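Local coordinates for protein rhamnosidase B (Bacillus sp., PDB 2OKX) that hydrolyses terminal non-reducing alpha-L-rhamnose residues from rhamnosides, as a family 78 glycoside hydrolase that probably works with inversion of anomeric configuration, at residues Val889-Gln894 against Leu925-Glu930; Val937-Pro942 against Gly947-Val952. All blocks are in the same frame, centred on the assembly; numbering follows the deposited sequence. Where two conformers were deposited one is given.

Contact 1 of 2, residues Val889-Gln894 against Leu925-Glu930; sequences VDIAPQ and LKLRIE
I891 and I929 meet side chain to side chain, and the two pass each other, each aimed at the other's strand. The terminal methyl CD1 of I929 does the touching. It settles against the branch point of I891, 3.8 Å from I891 CG2, with CB and CG1 of I891 at nearly the same distance. What carries that methyl across is the extended end of I929: chi2 of 165° leaves CD1 trans to CA, at full reach from its strand. Further along, L927 straddles two partners with its forked end. Its CD2 approaches I891 CG2 at 4.4 Å, while its CD1 faces the ring of P893, whose CG is 4.4 Å from L927 CD1. With CG trans to the backbone N (chi1 167°), the fork of L927 is sent toward 889-894, one methyl to I891 and the other to P893. The chains run in opposite senses here, I891 standing across from I929 and P893 from L927, with CA atoms 8.4 Å and 9.3 Å apart respectively, too far for backbone pairing.

Around this layer, V939 packs on both L927 and I929, V937 lies on I891, and W917 and V915 come in from strand 912-921 onto P893 and L927. Strand 888-891 is held in place by backbone bonds from I891 to N938 and T940, and by the hydrogen bond between D890 OD2 and N938 ND2.

All four touching residues are buried, and what joins the strands is carbon against carbon, so cohesion here rests on dispersion and on exclusion of water from the core between two sheets.

Contact 2 of 2, residues Val937-Pro942 against Gly947-Val952; sequences VNVTLP and GEVTQV
Q951 OE1 takes a hydrogen bond of 2.6 Å from a water that also donates to the carbonyl O of V937, at 2.7 Å. A second water accepts instead, from V937 N at 2.9 Å and from Q951 NE2 at 3.0 Å. Both ends of the Q951 amide are thus tied, each through a water, to the backbone of the same residue, which limits how the group can turn. Q951 gets there by a straight chain, with CG opposite its backbone N (chi1 -176°) and the rest fully extended. Its amide also brushes the valine itself, NE2 lying 3.8 Å from V937 CB.

Along the strands from the amide, toward G947, the contact turns apolar. V949 presents CG2 to both V939 CG1 and L941 CD2, the latter 4.2 Å away. L941 also lays CD1 against the backbone of G947, 3.7 Å from G947 N. G947 has a phi of 161°, and it is this backbone conformation that calls for glycine, since a CB here would be jammed against the carbonyl O of the residue before.

The axes of 937-939 and 947-952 approach to 10.4 Å, their directions 175° apart, so the two strands run almost exactly antiparallel while belonging to different sheets. Two sheets packed face to face, here at a margin near solvent, are the mark of a beta-sandwich, in keeping with the C-terminal domain of family 78 rhamnosidases.

Coming from the N terminus, the chain lays down strand 888-891 in the three-stranded sheet and leaves it through 892-894, then crosses to the five-stranded sheet for 900-906, 912-921 and 924-932. Contact 1 closes a loop of 30 residues, 895-924. A short turn then returns the chain to the small sheet at 936-939, beside 888-891, and another leads to 946-954, where contact 2 closes a loop of only four residues. The two contacts follow in series, neither enclosing nor crossing the other, yet their centres lie 5 Å apart. Both tie the same pair of sheets. V939 CG2 packs 3.5 Å from I929 CD1 between them, and L927 O probably accepts a bond from T950 N at 2.7 Å within the larger sheet.

Contact 1 of 2, residues Val889-Gln894 against Leu925-Glu930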
loop_
_atom_site.group_PDB
_atom_site.type_symbol
_atom_site.label_atom_id
_atom_site.label_comp_id
_atom_site.label_asym_id
_atom_site.label_seq_id
_atom_site.Cartn_x
_atom_site.Cartn_y
_atom_site.Cartn_z
ATOM N N VAL A 889 -15.128 -18.850 26.459
ATOM C CA VAL A 889 -14.133 -19.278 25.495
ATOM C C VAL A 889 -14.163 -20.787 25.373
ATOM O O VAL A 889 -14.318 -21.500 26.362
ATOM C CB VAL A 889 -12.715 -18.814 25.921
ATOM C CG1 VAL A 889 -12.399 -19.315 27.321
ATOM C CG2 VAL A 889 -11.676 -19.316 24.932
ATOM N N ASP A 890 -14.051 -21.267 24.142
ATOM C CA ASP A 890 -14.043 -22.692 23.877
ATOM C C ASP A 890 -12.604 -23.126 23.636
ATOM O O ASP A 890 -11.929 -22.589 22.756
ATOM C CB ASP A 890 -14.880 -23.002 22.636
ATOM C CG ASP A 890 -16.346 -22.668 22.822
ATOM O OD1 ASP A 890 -17.076 -22.637 21.809
ATOM O OD2 ASP A 890 -16.769 -22.441 23.976
ATOM N N ILE A 891 -12.131 -24.080 24.434
ATOM C CA ILE A 891 -10.780 -24.603 24.281
ATOM C C ILE A 891 -10.911 -26.024 23.739
ATOM O O ILE A 891 -11.374 -26.931 24.440
ATOM C CB ILE A 891 -10.028 -24.638 25.630
ATOM C CG1 ILE A 891 -10.008 -23.240 26.261
ATOM C CG2 ILE A 891 -8.598 -25.143 25.419
ATOM C CD1 ILE A 891 -9.345 -22.166 25.412
ATOM N N ALA A 892 -10.519 -26.212 22.484
ATOM C CA ALA A 892 -10.607 -27.521 21.842
ATOM C C ALA A 892 -9.394 -27.744 20.944
ATOM O O ALA A 892 -9.456 -27.524 19.738
ATOM C CB ALA A 892 -11.891 -27.607 21.019
ATOM N N PRO A 893 -8.278 -28.196 21.528
ATOM C CA PRO A 893 -7.044 -28.448 20.778
ATOM C C PRO A 893 -7.193 -29.506 19.690
ATOM O O PRO A 893 -8.012 -30.419 19.802
ATOM C CB PRO A 893 -6.060 -28.895 21.864
ATOM C CG PRO A 893 -6.592 -28.253 23.120
ATOM C CD PRO A 893 -8.082 -28.477 22.961
ATOM N N GLN A 894 -6.404 -29.348 18.627
ATOM C CA GLN A 894 -6.355 -30.292 17.515
ATOM C C GLN A 894 -4.862 -30.420 17.218
ATOM O O GLN A 894 -4.348 -29.814 16.277
ATOM C CB GLN A 894 -7.104 -29.754 16.285
ATOM C CG GLN A 894 -8.622 -29.674 16.459
ATOM C CD GLN A 894 -9.254 -31.020 16.793
ATOM O OE1 GLN A 894 -10.402 -31.082 17.234
ATOM N NE2 GLN A 894 -8.511 -32.103 16.578
ATOM N N LEU A 925 -2.840 -36.243 26.958
ATOM C CA LEU A 925 -2.360 -34.865 26.979
ATOM C C LEU A 925 -2.325 -34.250 28.364
ATOM O O LEU A 925 -3.033 -34.678 29.276
ATOM C CB LEU A 925 -3.267 -33.963 26.134
ATOM C CG LEU A 925 -3.194 -33.813 24.619
ATOM C CD1 LEU A 925 -4.349 -32.921 24.171
ATOM C CD2 LEU A 925 -1.863 -33.201 24.207
ATOM N N LYS A 926 -1.492 -33.227 28.497
ATOM C CA LYS A 926 -1.398 -32.436 29.709
ATOM C C LYS A 926 -1.784 -31.077 29.117
ATOM O O LYS A 926 -1.207 -30.657 28.108
ATOM C CB LYS A 926 0.032 -32.386 30.234
ATOM C CG LYS A 926 0.141 -31.786 31.619
ATOM C CD LYS A 926 1.453 -31.040 31.808
ATOM C CE LYS A 926 2.661 -31.901 31.482
ATOM N NZ LYS A 926 3.929 -31.129 31.640
ATOM N N LEU A 927 -2.758 -30.402 29.715
ATOM C CA LEU A 927 -3.226 -29.118 29.201
ATOM C C LEU A 927 -3.404 -28.087 30.308
ATOM O O LEU A 927 -3.986 -28.388 31.347
ATOM C CB LEU A 927 -4.562 -29.321 28.469
ATOM C CG LEU A 927 -5.417 -28.101 28.100
ATOM C CD1 LEU A 927 -4.722 -27.306 27.011
ATOM C CD2 LEU A 927 -6.795 -28.556 27.616
ATOM N N ARG A 928 -2.899 -26.876 30.078
ATOM C CA ARG A 928 -3.016 -25.787 31.042
ATOM C C ARG A 928 -3.731 -24.620 30.356
ATOM O O ARG A 928 -3.430 -24.277 29.204
ATOM C CB ARG A 928 -1.625 -25.339 31.505
ATOM C CG ARG A 928 -1.625 -24.209 32.533
ATOM C CD ARG A 928 -0.220 -23.633 32.706
ATOM N NE ARG A 928 -0.157 -22.571 33.710
ATOM C CZ ARG A 928 -0.139 -22.777 35.024
ATOM N NH1 ARG A 928 -0.180 -24.012 35.512
ATOM N NH2 ARG A 928 -0.071 -21.743 35.852
ATOM N N ILE A 929 -4.678 -24.021 31.069
ATOM C CA ILE A 929 -5.453 -22.900 30.562
ATOM C C ILE A 929 -5.455 -21.810 31.630
ATOM O O ILE A 929 -5.720 -22.082 32.800
ATOM C CB ILE A 929 -6.922 -23.314 30.303
ATOM C CG1 ILE A 929 -6.975 -24.425 29.252
ATOM C CG2 ILE A 929 -7.741 -22.107 29.850
ATOM C CD1 ILE A 929 -8.319 -25.139 29.195
ATOM N N GLU A 930 -5.156 -20.581 31.230
ATOM C CA GLU A 930 -5.158 -19.471 32.171
ATOM C C GLU A 930 -5.992 -18.355 31.564
ATOM O O GLU A 930 -5.791 -17.973 30.409
ATOM C CB GLU A 930 -3.726 -18.997 32.438
ATOM C CG GLU A 930 -3.605 -18.070 33.636
ATOM C CD GLU A 930 -2.179 -17.963 34.157
ATOM O OE1 GLU A 930 -1.994 -17.383 35.251
ATOM O OE2 GLU A 930 -1.248 -18.456 33.474
#

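Contact 2 of 2, residues Val937-Pro942 against Gly947-Val952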
loop_
_atom_site.group_PDB
_atom_site.type_symbol
_atom_site.label_atom_id
_atom_site.label_comp_id
_atom_site.label_asym_id
_atom_site.label_seq_id
_atom_site.Cartn_x
_atom_site.Cartn_y
_atom_site.Cartn_z
ATOM N N VAL A 937 -14.990 -21.027 30.659
ATOM C CA VAL A 937 -14.161 -21.837 29.769
ATOM C C VAL A 937 -14.750 -23.222 29.538
ATOM O O VAL A 937 -14.999 -23.958 30.488
ATOM C CB VAL A 937 -12.746 -22.019 30.352
ATOM C CG1 VAL A 937 -11.881 -22.838 29.393
ATOM C CG2 VAL A 937 -12.115 -20.656 30.628
ATOM N N ASN A 938 -14.970 -23.571 28.273
ATOM C CA ASN A 938 -15.492 -24.887 27.920
ATOM C C ASN A 938 -14.319 -25.676 27.339
ATOM O O ASN A 938 -13.733 -25.264 26.341
ATOM C CB ASN A 938 -16.603 -24.748 26.879
ATOM C CG ASN A 938 -17.714 -23.833 27.341
ATOM O OD1 ASN A 938 -18.330 -24.062 28.387
ATOM N ND2 ASN A 938 -17.980 -22.785 26.567
ATOM N N VAL A 939 -13.976 -26.800 27.958
ATOM C CA VAL A 939 -12.842 -27.605 27.500
ATOM C C VAL A 939 -13.229 -28.925 26.849
ATOM O O VAL A 939 -14.003 -29.699 27.410
ATOM C CB VAL A 939 -11.887 -27.937 28.670
ATOM C CG1 VAL A 939 -10.646 -28.665 28.143
ATOM C CG2 VAL A 939 -11.498 -26.669 29.402
ATOM N N THR A 940 -12.667 -29.189 25.672
ATOM C CA THR A 940 -12.935 -30.430 24.955
ATOM C C THR A 940 -11.628 -31.023 24.434
ATOM O O THR A 940 -11.005 -30.463 23.532
ATOM C CB THR A 940 -13.852 -30.211 23.724
ATOM O OG1 THR A 940 -15.063 -29.561 24.121
ATOM C CG2 THR A 940 -14.200 -31.547 23.080
ATOM N N LEU A 941 -11.200 -32.147 24.997
ATOM C CA LEU A 941 -9.983 -32.782 24.508
ATOM C C LEU A 941 -10.314 -33.392 23.147
ATOM O O LEU A 941 -11.456 -33.787 22.898
ATOM C CB LEU A 941 -9.516 -33.869 25.474
ATOM C CG LEU A 941 -9.071 -33.374 26.852
ATOM C CD1 LEU A 941 -8.532 -34.546 27.651
ATOM C CD2 LEU A 941 -7.987 -32.299 26.691
ATOM N N PRO A 942 -9.325 -33.464 22.242
ATOM C CA PRO A 942 -9.554 -34.032 20.909
ATOM C C PRO A 942 -9.978 -35.501 20.925
ATOM O O PRO A 942 -9.747 -36.217 21.900
ATOM C CB PRO A 942 -8.219 -33.796 20.199
ATOM C CG PRO A 942 -7.230 -33.815 21.312
ATOM C CD PRO A 942 -7.928 -33.026 22.393
ATOM N N GLY A 947 -6.514 -37.078 29.411
ATOM C CA GLY A 947 -5.480 -36.203 29.924
ATOM C C GLY A 947 -5.782 -35.444 31.196
ATOM O O GLY A 947 -6.828 -35.626 31.820
ATOM N N GLU A 948 -4.846 -34.577 31.565
ATOM C CA GLU A 948 -4.948 -33.771 32.768
ATOM C C GLU A 948 -5.062 -32.296 32.395
ATOM O O GLU A 948 -4.181 -31.747 31.737
ATOM C CB GLU A 948 -3.703 -33.991 33.623
ATOM C CG GLU A 948 -3.749 -33.304 34.963
ATOM C CD GLU A 948 -4.670 -34.001 35.950
ATOM O OE1 GLU A 948 -4.957 -33.400 37.003
ATOM O OE2 GLU A 948 -5.097 -35.146 35.680
ATOM N N VAL A 949 -6.145 -31.657 32.822
ATOM C CA VAL A 949 -6.359 -30.249 32.513
ATOM C C VAL A 949 -6.235 -29.377 33.758
ATOM O O VAL A 949 -6.918 -29.609 34.757
ATOM C CB VAL A 949 -7.758 -30.019 31.896
ATOM C CG1 VAL A 949 -7.932 -28.553 31.527
ATOM C CG2 VAL A 949 -7.941 -30.900 30.677
ATOM N N THR A 950 -5.352 -28.385 33.698
ATOM C CA THR A 950 -5.160 -27.464 34.808
ATOM C C THR A 950 -5.721 -26.115 34.377
ATOM O O THR A 950 -5.189 -25.464 33.472
ATOM C CB THR A 950 -3.671 -27.297 35.161
ATOM O OG1 THR A 950 -3.124 -28.567 35.536
ATOM C CG2 THR A 950 -3.503 -26.317 36.323
ATOM N N GLN A 951 -6.815 -25.704 35.009
ATOM C CA GLN A 951 -7.425 -24.435 34.668
ATOM C C GLN A 951 -7.166 -23.422 35.768
ATOM O O GLN A 951 -7.553 -23.623 36.922
ATOM C CB GLN A 951 -8.928 -24.590 34.456
ATOM C CG GLN A 951 -9.577 -23.297 33.993
ATOM C CD GLN A 951 -11.064 -23.436 33.754
ATOM O OE1 GLN A 951 -11.537 -24.487 33.331
ATOM N NE2 GLN A 951 -11.808 -22.364 34.011
ATOM N N VAL A 952 -6.505 -22.334 35.390
ATOM C CA VAL A 952 -6.160 -21.268 36.314
ATOM C C VAL A 952 -6.932 -19.989 35.996
ATOM O O VAL A 952 -7.005 -19.568 34.841
ATOM C CB VAL A 952 -4.648 -20.957 36.234
ATOM C CG1 VAL A 952 -4.302 -19.841 37.192
ATOM C CG2 VAL A 952 -3.832 -22.210 36.546
HETATM O O HOH W 1 -14.056 -24.855 32.832
HETATM O O HOH W 2 -14.757 -22.023 33.344
#